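Local coordinates for tail spike protein gp49 (Pseudomonas phage LKA1, PDB 4RU4) that forms the trimeric tailspike of the phage and probably acts as a lyase on the O-specific polysaccharide of the Pseudomonas host during entry, at residues I55-L60 with I79-S84; V70-G75 with S98-T103; P451-Y456 with P481-V486. All blocks are in the same frame, centred on the assembly; numbering follows the deposited sequence. Where two conformers were deposited one is given.

Interaction 1 (I55-L60 with I79-S84)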
loop_
_atom_site.group_PDB
_atom_site.type_symbol
_atom_site.label_atom_id
_atom_site.label_comp_id
_atom_site.label_asym_id
_atom_site.label_seq_id
_atom_site.Cartn_x
_atom_site.Cartn_y
_atom_site.Cartn_z
ATOM N N ILE B 55 28.887 37.970 8.520
ATOM C CA ILE B 55 27.820 38.543 9.321
ATOM C C ILE B 55 26.552 37.650 9.310
ATOM O O ILE B 55 25.925 37.463 10.352
ATOM C CB ILE B 55 27.515 39.993 8.847
ATOM C CG1 ILE B 55 28.660 40.931 9.284
ATOM C CG2 ILE B 55 26.144 40.474 9.369
ATOM C CD1 ILE B 55 28.738 42.278 8.514
ATOM N N ASP B 56 26.203 37.068 8.156
ATOM C CA ASP B 56 25.006 36.220 8.085
ATOM C C ASP B 56 25.143 35.024 9.009
ATOM O O ASP B 56 24.180 34.624 9.667
ATOM C CB ASP B 56 24.744 35.715 6.661
ATOM C CG ASP B 56 24.280 36.821 5.708
ATOM O OD1 ASP B 56 23.663 37.806 6.170
ATOM O OD2 ASP B 56 24.547 36.692 4.492
ATOM N N TRP B 57 26.341 34.444 9.055
ATOM C CA TRP B 57 26.550 33.310 9.945
ATOM C C TRP B 57 26.446 33.746 11.410
ATOM O O TRP B 57 25.738 33.116 12.224
ATOM C CB TRP B 57 27.903 32.618 9.695
ATOM C CG TRP B 57 28.186 31.665 10.854
ATOM C CD1 TRP B 57 27.726 30.380 10.994
ATOM C CD2 TRP B 57 28.934 31.957 12.043
ATOM N NE1 TRP B 57 28.158 29.846 12.184
ATOM C CE2 TRP B 57 28.896 30.797 12.853
ATOM C CE3 TRP B 57 29.631 33.080 12.497
ATOM C CZ2 TRP B 57 29.519 30.738 14.077
ATOM C CZ3 TRP B 57 30.268 33.021 13.727
ATOM C CH2 TRP B 57 30.210 31.855 14.498
ATOM N N ALA B 58 27.163 34.810 11.751
ATOM C CA ALA B 58 27.132 35.332 13.115
ATOM C C ALA B 58 25.684 35.632 13.553
ATOM O O ALA B 58 25.265 35.265 14.655
ATOM C CB ALA B 58 28.042 36.592 13.245
ATOM N N ALA B 59 24.912 36.263 12.673
ATOM C CA ALA B 59 23.517 36.586 12.980
ATOM C C ALA B 59 22.631 35.340 13.156
ATOM O O ALA B 59 21.821 35.262 14.091
ATOM C CB ALA B 59 22.922 37.535 11.904
ATOM N N LEU B 60 22.778 34.372 12.253
ATOM C CA LEU B 60 21.956 33.168 12.299
ATOM C C LEU B 60 22.318 32.353 13.511
ATOM O O LEU B 60 21.444 31.870 14.213
ATOM C CB LEU B 60 22.186 32.316 11.059
ATOM C CG LEU B 60 21.275 32.604 9.880
ATOM C CD1 LEU B 60 21.884 31.971 8.635
ATOM C CD2 LEU B 60 19.896 32.029 10.177
ATOM N N ILE B 79 27.269 31.779 4.787
ATOM C CA ILE B 79 27.863 31.314 6.034
ATOM C C ILE B 79 29.191 30.607 5.790
ATOM O O ILE B 79 29.361 29.902 4.799
ATOM C CB ILE B 79 26.895 30.411 6.834
ATOM C CG1 ILE B 79 26.612 29.108 6.069
ATOM C CG2 ILE B 79 25.608 31.187 7.152
ATOM C CD1 ILE B 79 25.944 27.993 6.890
ATOM N N ASN B 80 30.153 30.815 6.679
ATOM C CA ASN B 80 31.447 30.185 6.489
ATOM C C ASN B 80 31.692 29.146 7.575
ATOM O O ASN B 80 32.770 28.556 7.640
ATOM C CB ASN B 80 32.553 31.241 6.540
ATOM C CG ASN B 80 32.610 31.934 7.870
ATOM O OD1 ASN B 80 31.679 32.650 8.242
ATOM N ND2 ASN B 80 33.692 31.716 8.612
ATOM N N ARG B 81 30.695 28.927 8.421
ATOM C CA ARG B 81 30.802 27.928 9.498
ATOM C C ARG B 81 29.458 27.279 9.648
ATOM O O ARG B 81 28.440 27.871 9.290
ATOM C CB ARG B 81 31.114 28.592 10.855
ATOM C CG ARG B 81 32.460 29.258 10.943
ATOM C CD ARG B 81 32.818 29.742 12.365
ATOM N NE ARG B 81 33.993 30.580 12.235
ATOM C CZ ARG B 81 35.235 30.114 12.203
ATOM N NH1 ARG B 81 35.467 28.815 12.369
ATOM N NH2 ARG B 81 36.253 30.949 12.039
ATOM N N GLY B 82 29.433 26.092 10.252
ATOM C CA GLY B 82 28.167 25.442 10.479
ATOM C C GLY B 82 27.298 26.227 11.453
ATOM O O GLY B 82 27.799 26.937 12.320
ATOM N N ILE B 83 25.987 26.088 11.300
ATOM C CA ILE B 83 25.036 26.579 12.287
ATOM C C ILE B 83 24.663 25.399 13.192
ATOM O O ILE B 83 24.040 24.437 12.742
ATOM C CB ILE B 83 23.774 27.125 11.597
ATOM C CG1 ILE B 83 24.163 28.213 10.579
ATOM C CG2 ILE B 83 22.747 27.604 12.648
ATOM C CD1 ILE B 83 23.039 28.596 9.619
ATOM N N SER B 84 25.050 25.459 14.460
ATOM C CA SER B 84 24.923 24.282 15.320
ATOM C C SER B 84 24.228 24.525 16.659
ATOM O O SER B 84 24.143 25.654 17.150
ATOM C CB SER B 84 26.316 23.671 15.553
ATOM O OG SER B 84 27.104 24.556 16.328
#
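Trp57, on helix 55-65, lays its indole into the corner made by Ile79 to Ile83. Its CB packs on Ile79, with Ile79 CG2 3.7 Å from Trp57 CB. CG is anti to the backbone N (chi1 167°), and this turns the ring from the helix toward Arg81 and Gly82. CD1 lies 3.1 Å from Arg81 O and also comes near Ile83 CG1. NE1 is the polar end. It donates a hydrogen bond to Gly82 O, 2.9 Å from Trp57 NE1. The N-H...O angle is 155°. The acceptor sits in the indole plane, at the ring edge. The donor stands above the carbonyl plane of Gly82, not on a lone pair. Further round the ring, CE2 meets Arg81 CB, which lies over one face near the rim. The CH-pi contact puts Arg81 CB 3.7 Å from the centroid of the five-membered ring of Trp57. The far carbons follow the extended arginine chain: Trp57 CZ2 is 3.8 Å from Arg81 CD. The guanidinium lies beyond, its plane 65° from that of the ring, and Arg81 NE forms a salt bridge with Asp53.

One turn on, Leu60 CD1 reaches Ile83 CD1 at 3.7 Å and touches Ile79 CG2, which closes the apolar side of the contact. Asn80 is bonded to Glu54 N and Asp53 OD1, so the same corner also holds the chain just before the helix. The arrangement joins helix 55-65 to the turn between two beta strands, consistent with a helix covering the end of a right-handed parallel beta-helix.

Interaction 2 (V70-G75 with S98-T103)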
loop_
_atom_site.group_PDB
_atom_site.type_symbol
_atom_site.label_atom_id
_atom_site.label_comp_id
_atom_site.label_asym_id
_atom_site.label_seq_id
_atom_site.Cartn_x
_atom_site.Cartn_y
_atom_site.Cartn_z
ATOM N N VAL B 70 13.451 30.277 15.413
ATOM C CA VAL B 70 14.007 31.206 14.444
ATOM C C VAL B 70 13.202 31.170 13.155
ATOM O O VAL B 70 12.961 30.102 12.593
ATOM C CB VAL B 70 15.481 30.862 14.152
ATOM C CG1 VAL B 70 16.083 31.798 13.091
ATOM C CG2 VAL B 70 16.279 30.929 15.463
ATOM N N HIS B 71 12.774 32.341 12.698
ATOM C CA HIS B 71 12.143 32.450 11.401
ATOM C C HIS B 71 13.114 33.109 10.430
ATOM O O HIS B 71 13.654 34.173 10.717
ATOM C CB HIS B 71 10.854 33.275 11.454
ATOM C CG HIS B 71 10.255 33.488 10.101
ATOM N ND1 HIS B 71 9.687 32.463 9.374
ATOM C CD2 HIS B 71 10.195 34.587 9.315
ATOM C CE1 HIS B 71 9.287 32.927 8.202
ATOM N NE2 HIS B 71 9.581 34.214 8.142
ATOM N N ILE B 72 13.336 32.467 9.290
ATOM C CA ILE B 72 14.272 32.979 8.295
ATOM C C ILE B 72 13.478 33.477 7.095
ATOM O O ILE B 72 12.979 32.693 6.319
ATOM C CB ILE B 72 15.253 31.875 7.823
ATOM C CG1 ILE B 72 16.047 31.319 9.006
ATOM C CG2 ILE B 72 16.205 32.409 6.737
ATOM C CD1 ILE B 72 17.181 30.373 8.593
ATOM N N PRO B 73 13.383 34.803 6.938
ATOM C CA PRO B 73 12.726 35.437 5.786
ATOM C C PRO B 73 13.464 35.072 4.522
ATOM O O PRO B 73 14.653 34.785 4.644
ATOM C CB PRO B 73 12.947 36.936 6.048
ATOM C CG PRO B 73 13.152 37.027 7.516
ATOM C CD PRO B 73 13.938 35.790 7.870
ATOM N N SER B 74 12.803 35.114 3.365
ATOM C CA SER B 74 13.463 35.033 2.063
ATOM C C SER B 74 14.728 35.849 2.052
ATOM O O SER B 74 14.736 37.000 2.475
ATOM C CB SER B 74 12.567 35.571 0.930
ATOM O OG SER B 74 11.603 34.610 0.575
ATOM N N GLY B 75 15.791 35.247 1.541
ATOM C CA GLY B 75 17.083 35.890 1.461
ATOM C C GLY B 75 18.110 34.799 1.231
ATOM O O GLY B 75 17.773 33.608 1.240
ATOM N N SER B 98 14.204 30.904 1.140
ATOM C CA SER B 98 14.955 31.115 2.373
ATOM C C SER B 98 16.190 30.224 2.294
ATOM O O SER B 98 16.152 29.031 2.672
ATOM C CB SER B 98 14.110 30.771 3.604
ATOM O OG SER B 98 13.030 31.682 3.787
ATOM N N ILE B 99 17.269 30.789 1.766
ATOM C CA ILE B 99 18.452 30.016 1.393
ATOM C C ILE B 99 19.611 30.200 2.347
ATOM O O ILE B 99 20.010 31.338 2.649
ATOM C CB ILE B 99 18.907 30.413 -0.019
ATOM C CG1 ILE B 99 17.864 29.962 -1.040
ATOM C CG2 ILE B 99 20.294 29.848 -0.360
ATOM C CD1 ILE B 99 17.934 30.737 -2.353
ATOM N N ILE B 100 20.151 29.079 2.826
ATOM C CA ILE B 100 21.385 29.090 3.613
ATOM C C ILE B 100 22.501 28.496 2.740
ATOM O O ILE B 100 22.386 27.369 2.251
ATOM C CB ILE B 100 21.248 28.259 4.910
ATOM C CG1 ILE B 100 20.157 28.825 5.815
ATOM C CG2 ILE B 100 22.574 28.186 5.645
ATOM C CD1 ILE B 100 19.751 27.857 6.960
ATOM N N ARG B 101 23.568 29.256 2.540
ATOM C CA ARG B 101 24.545 28.940 1.493
ATOM C C ARG B 101 25.967 29.041 2.014
ATOM O O ARG B 101 26.496 30.143 2.164
ATOM C CB ARG B 101 24.382 29.907 0.295
ATOM C CG ARG B 101 25.206 29.509 -0.944
ATOM C CD ARG B 101 25.244 30.628 -2.004
ATOM N NE ARG B 101 23.885 30.961 -2.432
ATOM C CZ ARG B 101 23.222 30.309 -3.384
ATOM N NH1 ARG B 101 23.782 29.285 -4.020
ATOM N NH2 ARG B 101 21.992 30.665 -3.702
ATOM N N PRO B 102 26.605 27.896 2.291
ATOM C CA PRO B 102 28.038 27.886 2.595
ATOM C C PRO B 102 28.868 28.617 1.527
ATOM O O PRO B 102 28.625 28.439 0.335
ATOM C CB PRO B 102 28.363 26.384 2.575
ATOM C CG PRO B 102 27.100 25.772 3.165
ATOM C CD PRO B 102 25.985 26.577 2.514
ATOM N N THR B 103 29.845 29.418 1.941
ATOM C CA THR B 103 30.664 30.136 0.979
ATOM C C THR B 103 31.886 29.283 0.645
ATOM O O THR B 103 32.082 28.197 1.213
ATOM C CB THR B 103 31.177 31.473 1.557
ATOM O OG1 THR B 103 32.036 31.191 2.654
ATOM C CG2 THR B 103 30.024 32.309 2.059
#
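Ser98 OG donates to Ile72 O across a distance of 2.7 Å. This bond joins a strand side chain to the backbone of Ile72, just before the bend at Pro73 and Ser74. OG is anti to the carbonyl carbon of Ser98 (chi1 -68°), which carries the hydroxyl to the bend. The donor is tilted 31° from the carbonyl plane of Ile72. The same OG accepts from Asp94 N, so the hydroxyl both gives and receives. Ser74 N is also near OG, but the angle is poor and no bond forms. That NH is instead taken by the Asp94 carboxylate.

The second bond is between backbones. Ile99 N donates to Gly75 O at 2.9 Å, nearly straight at the hydrogen (165°). Gly75 pairs with Ser98 in a parallel bridge, their CA atoms 5.3 Å apart. Other polar groups of the bend find partners close by: Gly75 has a further backbone bond with Thr97, Ser74 OG is bonded to Thr97 OG1, and Pro73 O accepts from Tyr77 OH.

On the apolar side, Ile72 CD1 and Ile100 CD1 meet at 3.9 Å, and the two side chains cross at about a right angle. Ile72 CG2 also lies against Ser98 CB at 4.1 Å. From the bend, Ser74 packs on Pro69 of a neighbouring subunit. The parallel pairing of strands 75-79 and 98-107, which goes on to strand 212-214, is typical of a beta-helix, with successive coils stacked and a bend leading from one strand to the next.

Interaction 3 (P451-Y456 with P481-V486)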
loop_
_atom_site.group_PDB
_atom_site.type_symbol
_atom_site.label_atom_id
_atom_site.label_comp_id
_atom_site.label_asym_id
_atom_site.label_seq_id
_atom_site.Cartn_x
_atom_site.Cartn_y
_atom_site.Cartn_z
ATOM N N PRO B 451 18.579 -23.120 7.112
ATOM C CA PRO B 451 17.580 -23.275 6.053
ATOM C C PRO B 451 17.458 -21.987 5.228
ATOM O O PRO B 451 17.453 -20.899 5.798
ATOM C CB PRO B 451 16.278 -23.518 6.827
ATOM C CG PRO B 451 16.748 -24.190 8.138
ATOM C CD PRO B 451 18.007 -23.364 8.452
ATOM N N VAL B 452 17.426 -22.137 3.909
ATOM C CA VAL B 452 17.140 -21.049 2.981
ATOM C C VAL B 452 15.913 -21.446 2.158
ATOM O O VAL B 452 15.987 -22.298 1.260
ATOM C CB VAL B 452 18.346 -20.798 2.056
ATOM C CG1 VAL B 452 18.023 -19.755 0.966
ATOM C CG2 VAL B 452 19.539 -20.346 2.897
ATOM N N ASN B 453 14.788 -20.810 2.470
ATOM C CA ASN B 453 13.497 -21.130 1.873
ATOM C C ASN B 453 13.084 -20.093 0.826
ATOM O O ASN B 453 13.307 -18.894 1.015
ATOM C CB ASN B 453 12.444 -21.162 2.987
ATOM C CG ASN B 453 12.827 -22.119 4.104
ATOM O OD1 ASN B 453 13.172 -23.275 3.841
ATOM N ND2 ASN B 453 12.818 -21.633 5.346
ATOM N N ILE B 454 12.469 -20.557 -0.262
ATOM C CA ILE B 454 12.084 -19.685 -1.367
ATOM C C ILE B 454 10.611 -19.869 -1.627
ATOM O O ILE B 454 10.142 -21.007 -1.819
ATOM C CB ILE B 454 12.797 -20.062 -2.705
ATOM C CG1 ILE B 454 14.313 -20.193 -2.541
ATOM C CG2 ILE B 454 12.448 -19.055 -3.806
ATOM C CD1 ILE B 454 14.982 -18.986 -2.065
ATOM N N GLN B 455 9.881 -18.753 -1.670
ATOM C CA GLN B 455 8.506 -18.770 -2.133
ATOM C C GLN B 455 8.452 -17.810 -3.325
ATOM O O GLN B 455 8.563 -16.602 -3.145
ATOM C CB GLN B 455 7.548 -18.264 -1.021
ATOM C CG GLN B 455 6.062 -18.230 -1.419
ATOM C CD GLN B 455 5.225 -17.313 -0.542
ATOM O OE1 GLN B 455 5.671 -16.224 -0.154
ATOM N NE2 GLN B 455 4.009 -17.755 -0.205
ATOM N N TYR B 456 8.275 -18.340 -4.537
ATOM C CA TYR B 456 8.172 -17.467 -5.700
ATOM C C TYR B 456 6.759 -17.696 -6.264
ATOM O O TYR B 456 6.486 -18.730 -6.881
ATOM C CB TYR B 456 9.301 -17.815 -6.675
ATOM C CG TYR B 456 9.651 -16.695 -7.646
ATOM C CD1 TYR B 456 8.765 -16.323 -8.663
ATOM C CD2 TYR B 456 10.868 -16.020 -7.553
ATOM C CE1 TYR B 456 9.073 -15.295 -9.553
ATOM C CE2 TYR B 456 11.180 -14.993 -8.425
ATOM C CZ TYR B 456 10.284 -14.638 -9.426
ATOM O OH TYR B 456 10.600 -13.616 -10.297
ATOM N N PRO B 481 16.335 -26.765 3.588
ATOM C CA PRO B 481 15.203 -25.822 3.577
ATOM C C PRO B 481 13.918 -26.487 4.051
ATOM O O PRO B 481 13.770 -27.691 3.871
ATOM C CB PRO B 481 15.065 -25.450 2.090
ATOM C CG PRO B 481 16.450 -25.739 1.491
ATOM C CD PRO B 481 16.877 -27.008 2.239
ATOM N N GLU B 482 13.031 -25.725 4.679
ATOM C CA GLU B 482 11.661 -26.189 4.928
ATOM C C GLU B 482 10.809 -26.178 3.668
ATOM O O GLU B 482 9.853 -26.941 3.561
ATOM C CB GLU B 482 10.973 -25.353 6.011
ATOM C CG GLU B 482 11.561 -25.539 7.400
ATOM C CD GLU B 482 10.984 -24.559 8.432
ATOM O OE1 GLU B 482 10.273 -23.587 8.056
ATOM O OE2 GLU B 482 11.248 -24.767 9.637
ATOM N N TYR B 483 11.108 -25.307 2.712
ATOM C CA TYR B 483 10.296 -25.305 1.490
ATOM C C TYR B 483 10.994 -24.632 0.334
ATOM O O TYR B 483 11.830 -23.734 0.512
ATOM C CB TYR B 483 8.933 -24.607 1.693
ATOM C CG TYR B 483 8.998 -23.160 2.183
ATOM C CD1 TYR B 483 9.072 -22.095 1.279
ATOM C CD2 TYR B 483 8.959 -22.866 3.547
ATOM C CE1 TYR B 483 9.103 -20.774 1.726
ATOM C CE2 TYR B 483 9.004 -21.560 4.006
ATOM C CZ TYR B 483 9.062 -20.518 3.087
ATOM O OH TYR B 483 9.085 -19.227 3.538
ATOM N N LEU B 484 10.609 -25.076 -0.850
ATOM C CA LEU B 484 11.088 -24.503 -2.090
ATOM C C LEU B 484 9.878 -24.504 -3.035
ATOM O O LEU B 484 9.459 -25.546 -3.528
ATOM C CB LEU B 484 12.239 -25.373 -2.597
ATOM C CG LEU B 484 12.867 -25.182 -3.960
ATOM C CD1 LEU B 484 12.898 -23.715 -4.275
ATOM C CD2 LEU B 484 14.304 -25.761 -3.875
ATOM N N ILE B 485 9.307 -23.328 -3.263
ATOM C CA ILE B 485 7.981 -23.234 -3.889
ATOM C C ILE B 485 8.032 -22.295 -5.088
ATOM O O ILE B 485 8.516 -21.164 -4.974
ATOM C CB ILE B 485 6.940 -22.721 -2.855
ATOM C CG1 ILE B 485 6.685 -23.810 -1.820
ATOM C CG2 ILE B 485 5.619 -22.298 -3.545
ATOM C CD1 ILE B 485 5.946 -23.319 -0.548
ATOM N N VAL B 486 7.592 -22.797 -6.238
ATOM C CA VAL B 486 7.333 -21.988 -7.435
ATOM C C VAL B 486 5.880 -22.221 -7.852
ATOM O O VAL B 486 5.495 -23.344 -8.080
ATOM C CB VAL B 486 8.280 -22.394 -8.607
ATOM C CG1 VAL B 486 7.942 -21.614 -9.876
ATOM C CG2 VAL B 486 9.721 -22.140 -8.222
HETATM O O HOH W 1 14.551 -23.636 -0.867
#
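Asn453 stands over the ring of Tyr483. Its CB is 3.5 Å from the ring centroid and 14° off the normal, a CH-pi contact over the centre of the face. The amide and ring planes are 20° apart and stacked, although the two side chains cross at about a right angle. The tyrosine CG sits between its own backbone N and carbonyl carbon (chi1 57°), which brings the ring back across the neighbouring strand. The amide of Asn453 also bonds at both ends. OD1 accepts from Tyr483 N at 3.1 Å, with the donor above the carbonyl plane, and weakly from Glu482 N. ND2 is bonded to Asn421 OD1 in the preceding coil.

Beyond this point the strands run nearly parallel. Ile485 N to Ile454 O and Tyr456 N to Ile485 O are both 2.9 Å. Ile454 and Leu484 lie side by side and point the same way, with Ile454 CB 4.0 Å from Leu484 CD1. Gln455 and Ile485 occupy the other face, where Gln455 bonds to Gln425 and to Gly458 of a third subunit, whose Ala490 packs on Ile485.

At the start of the pairing, Ile454 N bonds weakly to Tyr483 O, and a water donates to both Val452 O and Tyr483 O. The asparagine amide and this water thus supply polar links before regular strand pairing begins.

In the fold
Interactions 1 and 2 form one unit near one end of the elongated fold, their centres about 10 Å apart. Their segments alternate in sequence. They also touch directly: Ile79 O and Thr103 N are 2.9 Å apart, a probable hydrogen bond, and Leu60 CD2 packs on Ile72 CD1 at 3.6 Å. Helix 55-65 thus covers residues of both. Interaction 3 is far away, on the opposite side of the chain's centre. Its centre lies about 57 Å from that of interaction 1 and about 55 Å from that of interaction 2. It belongs to late coils of the same parallel stacking that interaction 2 begins. All three lie away from the calcium site of Gly368 and Asp394.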